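Local coordinates for protein KP6 killer toxin subunit beta (Ustilago maydis virus P6, PDB 4GVB) that forms one subunit of a secreted heterodimeric viral killer toxin, acting with the receptor-recognising alpha subunit to kill sensitive fungal cells, at residues C9-T14 with G58-A63; D22-A27 with S68-N73. All blocks are in the same frame, centred on the assembly; numbering follows the deposited sequence.

Interaction 1 of 2, residues C9-T14 with G58-A63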
loop_
_atom_site.group_PDB
_atom_site.type_symbol
_atom_site.label_atom_id
_atom_site.label_comp_id
_atom_site.label_asym_id
_atom_site.label_seq_id
_atom_site.Cartn_x
_atom_site.Cartn_y
_atom_site.Cartn_z
ATOM N N CYS B 9 7.830 -5.274 -13.523
ATOM C CA CYS B 9 6.510 -4.668 -13.499
ATOM C C CYS B 9 6.461 -3.354 -12.744
ATOM O O CYS B 9 7.248 -3.117 -11.823
ATOM C CB CYS B 9 5.498 -5.623 -12.848
ATOM S SG CYS B 9 5.297 -7.250 -13.619
ATOM N N GLN B 10 5.532 -2.501 -13.163
ATOM C CA GLN B 10 5.187 -1.278 -12.460
ATOM C C GLN B 10 3.714 -1.366 -12.098
ATOM O O GLN B 10 2.924 -1.948 -12.838
ATOM C CB GLN B 10 5.343 -0.057 -13.378
ATOM C CG GLN B 10 6.690 0.135 -14.056
ATOM C CD GLN B 10 6.656 1.334 -14.991
ATOM O OE1 GLN B 10 7.595 2.128 -15.049
ATOM N NE2 GLN B 10 5.562 1.474 -15.720
ATOM N N CYS B 11 3.340 -0.786 -10.961
ATOM C CA CYS B 11 1.937 -0.481 -10.687
ATOM C C CYS B 11 1.602 0.818 -11.398
ATOM O O CYS B 11 2.405 1.744 -11.397
ATOM C CB CYS B 11 1.717 -0.324 -9.171
ATOM S SG CYS B 11 2.095 -1.809 -8.237
ATOM N N VAL B 12 0.425 0.888 -12.014
ATOM C CA VAL B 12 0.036 2.059 -12.778
ATOM C C VAL B 12 -1.411 2.444 -12.485
ATOM O O VAL B 12 -2.218 1.606 -12.076
ATOM C CB VAL B 12 0.199 1.815 -14.303
ATOM C CG1 VAL B 12 1.660 1.544 -14.642
ATOM C CG2 VAL B 12 -0.677 0.645 -14.755
ATOM N N ASP B 13 -1.729 3.711 -12.705
ATOM C CA ASP B 13 -3.077 4.200 -12.483
ATOM C C ASP B 13 -4.043 3.586 -13.494
ATOM O O ASP B 13 -3.689 3.324 -14.648
ATOM C CB ASP B 13 -3.119 5.723 -12.559
ATOM C CG ASP B 13 -4.195 6.316 -11.672
ATOM O OD1 ASP B 13 -5.019 5.538 -11.145
ATOM O OD2 ASP B 13 -4.209 7.555 -11.494
ATOM N N THR B 14 -5.265 3.347 -13.047
ATOM C CA THR B 14 -6.274 2.764 -13.914
ATOM C C THR B 14 -6.968 3.868 -14.711
ATOM O O THR B 14 -8.058 3.667 -15.223
ATOM C CB THR B 14 -7.306 1.962 -13.093
ATOM O OG1 THR B 14 -7.906 2.819 -12.111
ATOM C CG2 THR B 14 -6.635 0.812 -12.376
ATOM N N GLY B 58 1.220 -12.282 -12.595
ATOM C CA GLY B 58 -0.027 -12.424 -11.866
ATOM C C GLY B 58 0.092 -12.093 -10.386
ATOM O O GLY B 58 -0.787 -11.457 -9.806
ATOM N N GLN B 59 1.180 -12.544 -9.770
ATOM C CA GLN B 59 1.463 -12.235 -8.371
ATOM C C GLN B 59 1.599 -10.731 -8.152
ATOM O O GLN B 59 1.055 -10.178 -7.190
ATOM C CB GLN B 59 2.745 -12.938 -7.923
ATOM C CG GLN B 59 2.658 -14.468 -7.902
ATOM C CD GLN B 59 3.998 -15.118 -7.606
ATOM O OE1 GLN B 59 5.045 -14.646 -8.062
ATOM N NE2 GLN B 59 3.976 -16.204 -6.838
ATOM N N PHE B 60 2.336 -10.070 -9.039
ATOM C CA PHE B 60 2.551 -8.634 -8.915
ATOM C C PHE B 60 1.259 -7.853 -9.041
ATOM O O PHE B 60 1.066 -6.854 -8.343
ATOM C CB PHE B 60 3.564 -8.120 -9.932
ATOM C CG PHE B 60 4.178 -6.814 -9.539
ATOM C CD1 PHE B 60 5.172 -6.778 -8.587
ATOM C CD2 PHE B 60 3.729 -5.618 -10.086
ATOM C CE1 PHE B 60 5.737 -5.581 -8.198
ATOM C CE2 PHE B 60 4.292 -4.424 -9.701
ATOM C CZ PHE B 60 5.301 -4.409 -8.753
ATOM N N TYR B 61 0.384 -8.295 -9.941
ATOM C CA TYR B 61 -0.929 -7.676 -10.108
ATOM C C TYR B 61 -1.711 -7.684 -8.798
ATOM O O TYR B 61 -2.328 -6.687 -8.418
ATOM C CB TYR B 61 -1.734 -8.391 -11.206
ATOM C CG TYR B 61 -3.106 -7.798 -11.452
ATOM C CD1 TYR B 61 -4.240 -8.336 -10.851
ATOM C CD2 TYR B 61 -3.264 -6.695 -12.282
ATOM C CE1 TYR B 61 -5.495 -7.789 -11.079
ATOM C CE2 TYR B 61 -4.507 -6.140 -12.511
ATOM C CZ TYR B 61 -5.620 -6.689 -11.903
ATOM O OH TYR B 61 -6.859 -6.133 -12.131
ATOM N N GLN B 62 -1.715 -8.827 -8.127
ATOM C CA GLN B 62 -2.385 -8.933 -6.833
ATOM C C GLN B 62 -1.731 -7.962 -5.844
ATOM O O GLN B 62 -2.419 -7.277 -5.080
ATOM C CB GLN B 62 -2.291 -10.362 -6.301
ATOM C CG GLN B 62 -2.952 -10.554 -4.945
ATOM C CD GLN B 62 -3.061 -12.016 -4.539
ATOM O OE1 GLN B 62 -2.680 -12.916 -5.294
ATOM N NE2 GLN B 62 -3.586 -12.259 -3.342
ATOM N N ALA B 63 -0.398 -7.907 -5.874
ATOM C CA ALA B 63 0.371 -7.010 -5.000
ATOM C C ALA B 63 -0.027 -5.541 -5.177
ATOM O O ALA B 63 -0.311 -4.836 -4.205
ATOM C CB ALA B 63 1.869 -7.192 -5.226
#

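Interaction 2 of 2, residues D22-A27 with S68-N73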
loop_
_atom_site.group_PDB
_atom_site.type_symbol
_atom_site.label_atom_id
_atom_site.label_comp_id
_atom_site.label_asym_id
_atom_site.label_seq_id
_atom_site.Cartn_x
_atom_site.Cartn_y
_atom_site.Cartn_z
ATOM N N ASP B 22 4.640 5.241 -8.294
ATOM C CA ASP B 22 5.893 4.728 -7.752
ATOM C C ASP B 22 5.800 4.149 -6.330
ATOM O O ASP B 22 6.313 3.080 -6.056
ATOM C CB ASP B 22 7.003 5.787 -7.873
ATOM C CG ASP B 22 7.398 6.066 -9.332
ATOM O OD1 ASP B 22 7.142 5.215 -10.220
ATOM O OD2 ASP B 22 7.981 7.138 -9.589
ATOM N N ALA B 23 5.132 4.851 -5.427
ATOM C CA ALA B 23 5.040 4.388 -4.048
ATOM C C ALA B 23 4.242 3.088 -3.950
ATOM O O ALA B 23 4.494 2.237 -3.081
ATOM C CB ALA B 23 4.431 5.468 -3.182
ATOM N N VAL B 24 3.282 2.935 -4.853
ATOM C CA VAL B 24 2.496 1.708 -4.931
ATOM C C VAL B 24 3.387 0.566 -5.420
ATOM O O VAL B 24 3.405 -0.530 -4.852
ATOM C CB VAL B 24 1.275 1.896 -5.871
ATOM C CG1 VAL B 24 0.417 0.652 -5.873
ATOM C CG2 VAL B 24 0.436 3.102 -5.420
ATOM N N THR B 25 4.138 0.825 -6.493
ATOM C CA THR B 25 5.105 -0.151 -6.972
ATOM C C THR B 25 6.102 -0.533 -5.861
ATOM O O THR B 25 6.375 -1.713 -5.655
ATOM C CB THR B 25 5.877 0.363 -8.207
ATOM O OG1 THR B 25 4.946 0.820 -9.206
ATOM C CG2 THR B 25 6.709 -0.733 -8.783
ATOM N N ARG B 26 6.656 0.472 -5.180
ATOM C CA ARG B 26 7.591 0.231 -4.085
ATOM C C ARG B 26 6.973 -0.684 -3.014
ATOM O O ARG B 26 7.613 -1.617 -2.518
ATOM C CB ARG B 26 8.030 1.573 -3.481
ATOM C CG ARG B 26 8.866 1.467 -2.238
ATOM C CD ARG B 26 9.427 2.837 -1.846
ATOM N NE ARG B 26 9.992 3.540 -2.997
ATOM C CZ ARG B 26 9.487 4.653 -3.508
ATOM N NH1 ARG B 26 8.401 5.193 -2.964
ATOM N NH2 ARG B 26 10.063 5.226 -4.555
ATOM N N ALA B 27 5.719 -0.422 -2.664
ATOM C CA ALA B 27 5.058 -1.210 -1.622
ATOM C C ALA B 27 4.842 -2.641 -2.093
ATOM O O ALA B 27 5.077 -3.595 -1.360
ATOM C CB ALA B 27 3.731 -0.565 -1.227
ATOM N N SER B 68 -3.442 -0.084 -3.874
ATOM C CA SER B 68 -4.089 1.018 -4.574
ATOM C C SER B 68 -5.060 0.500 -5.624
ATOM O O SER B 68 -5.020 -0.678 -5.990
ATOM C CB SER B 68 -3.027 1.897 -5.247
ATOM O OG SER B 68 -3.561 3.149 -5.659
ATOM N N HIS B 69 -5.940 1.366 -6.123
ATOM C CA HIS B 69 -6.743 0.953 -7.266
ATOM C C HIS B 69 -5.859 1.067 -8.500
ATOM O O HIS B 69 -5.876 2.083 -9.211
ATOM C CB HIS B 69 -7.996 1.792 -7.454
ATOM C CG HIS B 69 -8.889 1.281 -8.548
ATOM N ND1 HIS B 69 -9.556 0.080 -8.462
ATOM C CD2 HIS B 69 -9.198 1.792 -9.763
ATOM C CE1 HIS B 69 -10.250 -0.121 -9.565
ATOM N NE2 HIS B 69 -10.047 0.903 -10.373
ATOM N N ALA B 70 -5.067 0.029 -8.732
ATOM C CA ALA B 70 -4.033 0.105 -9.749
ATOM C C ALA B 70 -4.064 -1.094 -10.685
ATOM O O ALA B 70 -4.578 -2.160 -10.347
ATOM C CB ALA B 70 -2.660 0.221 -9.092
ATOM N N GLY B 71 -3.511 -0.897 -11.872
ATOM C CA GLY B 71 -3.289 -1.992 -12.785
ATOM C C GLY B 71 -1.794 -2.201 -12.811
ATOM O O GLY B 71 -1.066 -1.604 -12.015
ATOM N N THR B 72 -1.328 -3.033 -13.731
ATOM C CA THR B 72 0.086 -3.314 -13.799
ATOM C C THR B 72 0.542 -3.294 -15.238
ATOM O O THR B 72 -0.197 -3.688 -16.130
ATOM C CB THR B 72 0.421 -4.693 -13.215
ATOM O OG1 THR B 72 -0.217 -5.708 -14.005
ATOM C CG2 THR B 72 -0.042 -4.788 -11.746
ATOM N N ASN B 73 1.756 -2.811 -15.452
ATOM C CA ASN B 73 2.404 -2.957 -16.740
ATOM C C ASN B 73 3.569 -3.882 -16.496
ATOM O O ASN B 73 4.406 -3.595 -15.654
ATOM C CB ASN B 73 2.918 -1.615 -17.268
ATOM C CG ASN B 73 1.803 -0.625 -17.564
ATOM O OD1 ASN B 73 0.617 -0.975 -17.580
ATOM N ND2 ASN B 73 2.184 0.622 -17.822
#

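Interaction 1 of 2, residues C9-T14 with G58-A63
Phe60 reaches from helix 57-67 to strand 7-13 and meets two half-cystines there. Its CB is already near the strand, 4.2 Å from Cys9 SG. With CG anti to the backbone N (chi1 -159°), the ring is carried past Cys9, whose CB sits obliquely against it, 3.3 Å from Phe60 CD2. Cys9 SG is also oblique, 4.8 Å from the ring centroid and 38° off its normal, a sulfur-aromatic contact. Further out, Phe60 CE2 has Cys9 CB at 3.6 Å and Cys11 SG at 3.7 Å, so this one carbon lies against both cysteines. Cys11 makes the second sulfur-aromatic contact, its sulfur 54° from the normal. At the tip, Phe60 CZ approaches Cys9 O at 3.9 Å, while the backbone N of Cys11 and the carbonyl carbon of Gln10 lie at the ring edge. Hydrogen bonds play no part between the two segments; carbon and sulfur fill this buried contact. Both sulfurs are tied off in disulfides, Cys9 to Cys74 on the paired strand 70-76 and Cys11 to Cys64 on Phe60's own helix. Phe55 meets the Phe60 ring too, and Thr25 touches it, so the phenylalanine reaches both strand 7-13 and helix 22-29.

Interaction 2 of 2, residues D22-A27 with S68-N73
Val24 and Ser68 make the tight part of this contact: both methyls of the valine close on one carbon, with Val24 CG1 and Val24 CG2 each 3.7 Å from Ser68 CB. The valine's CA-CB bond points toward the other segment, and chi1 of -176° sets CG1 anti to the backbone N and CG2 anti to the carbonyl carbon, so the two branches straddle the serine CB. Ser68 OG is a little farther off, 4.0 Å from Val24 CG2. That hydroxyl finds its main partner in the other chain, a hydrogen bond with the backbone O of Leu68 of the alpha subunit, and the same leucine packs on Val24. Helix 22-29 meets the turn between helix 57-67 and strand 70-76, where His69 is the centre of an inverse gamma turn and a weak backbone bond joins Ala70 N to Ser68 O at 2.8 Å. Beyond the turn the packing slackens: Val24 CG1 is 4.5 Å from Ala70 CB, although the alanine CB also points toward the helix. His69 leaves in the other direction, its CB directed away from helix 22-29, and its ring meets that of His21 of the alpha subunit with the planes at about 70°. Arg26, on a different face of the helix, is exposed to solvent; Thr25 is buried, its OG1 hydrogen-bonded to Leu21 O.

Interactions 1 and 2 are both buried and their centres lie about 6 Å apart. Each sets a helix at the two-stranded antiparallel sheet: interaction 1 packs helix 57-67 on strand 7-13, interaction 2 packs helix 22-29 on the turn leading into strand 70-76. Backbone pairing joins them, with Gly71 N 2.8 Å from Val12 O in a probable hydrogen bond, and Thr25 OG1 gives a second probable link, 2.9 Å from Cys11 N. Their chemistry differs with position. The 9-14/58-63 contact is aromatic and sulfur-rich, built on two disulfide cysteines; the smaller 22-27/68-73 contact sets valine methyls against a serine CB and an alanine CB, and two of its touching residues, Val24 and Ser68, also meet the alpha subunit.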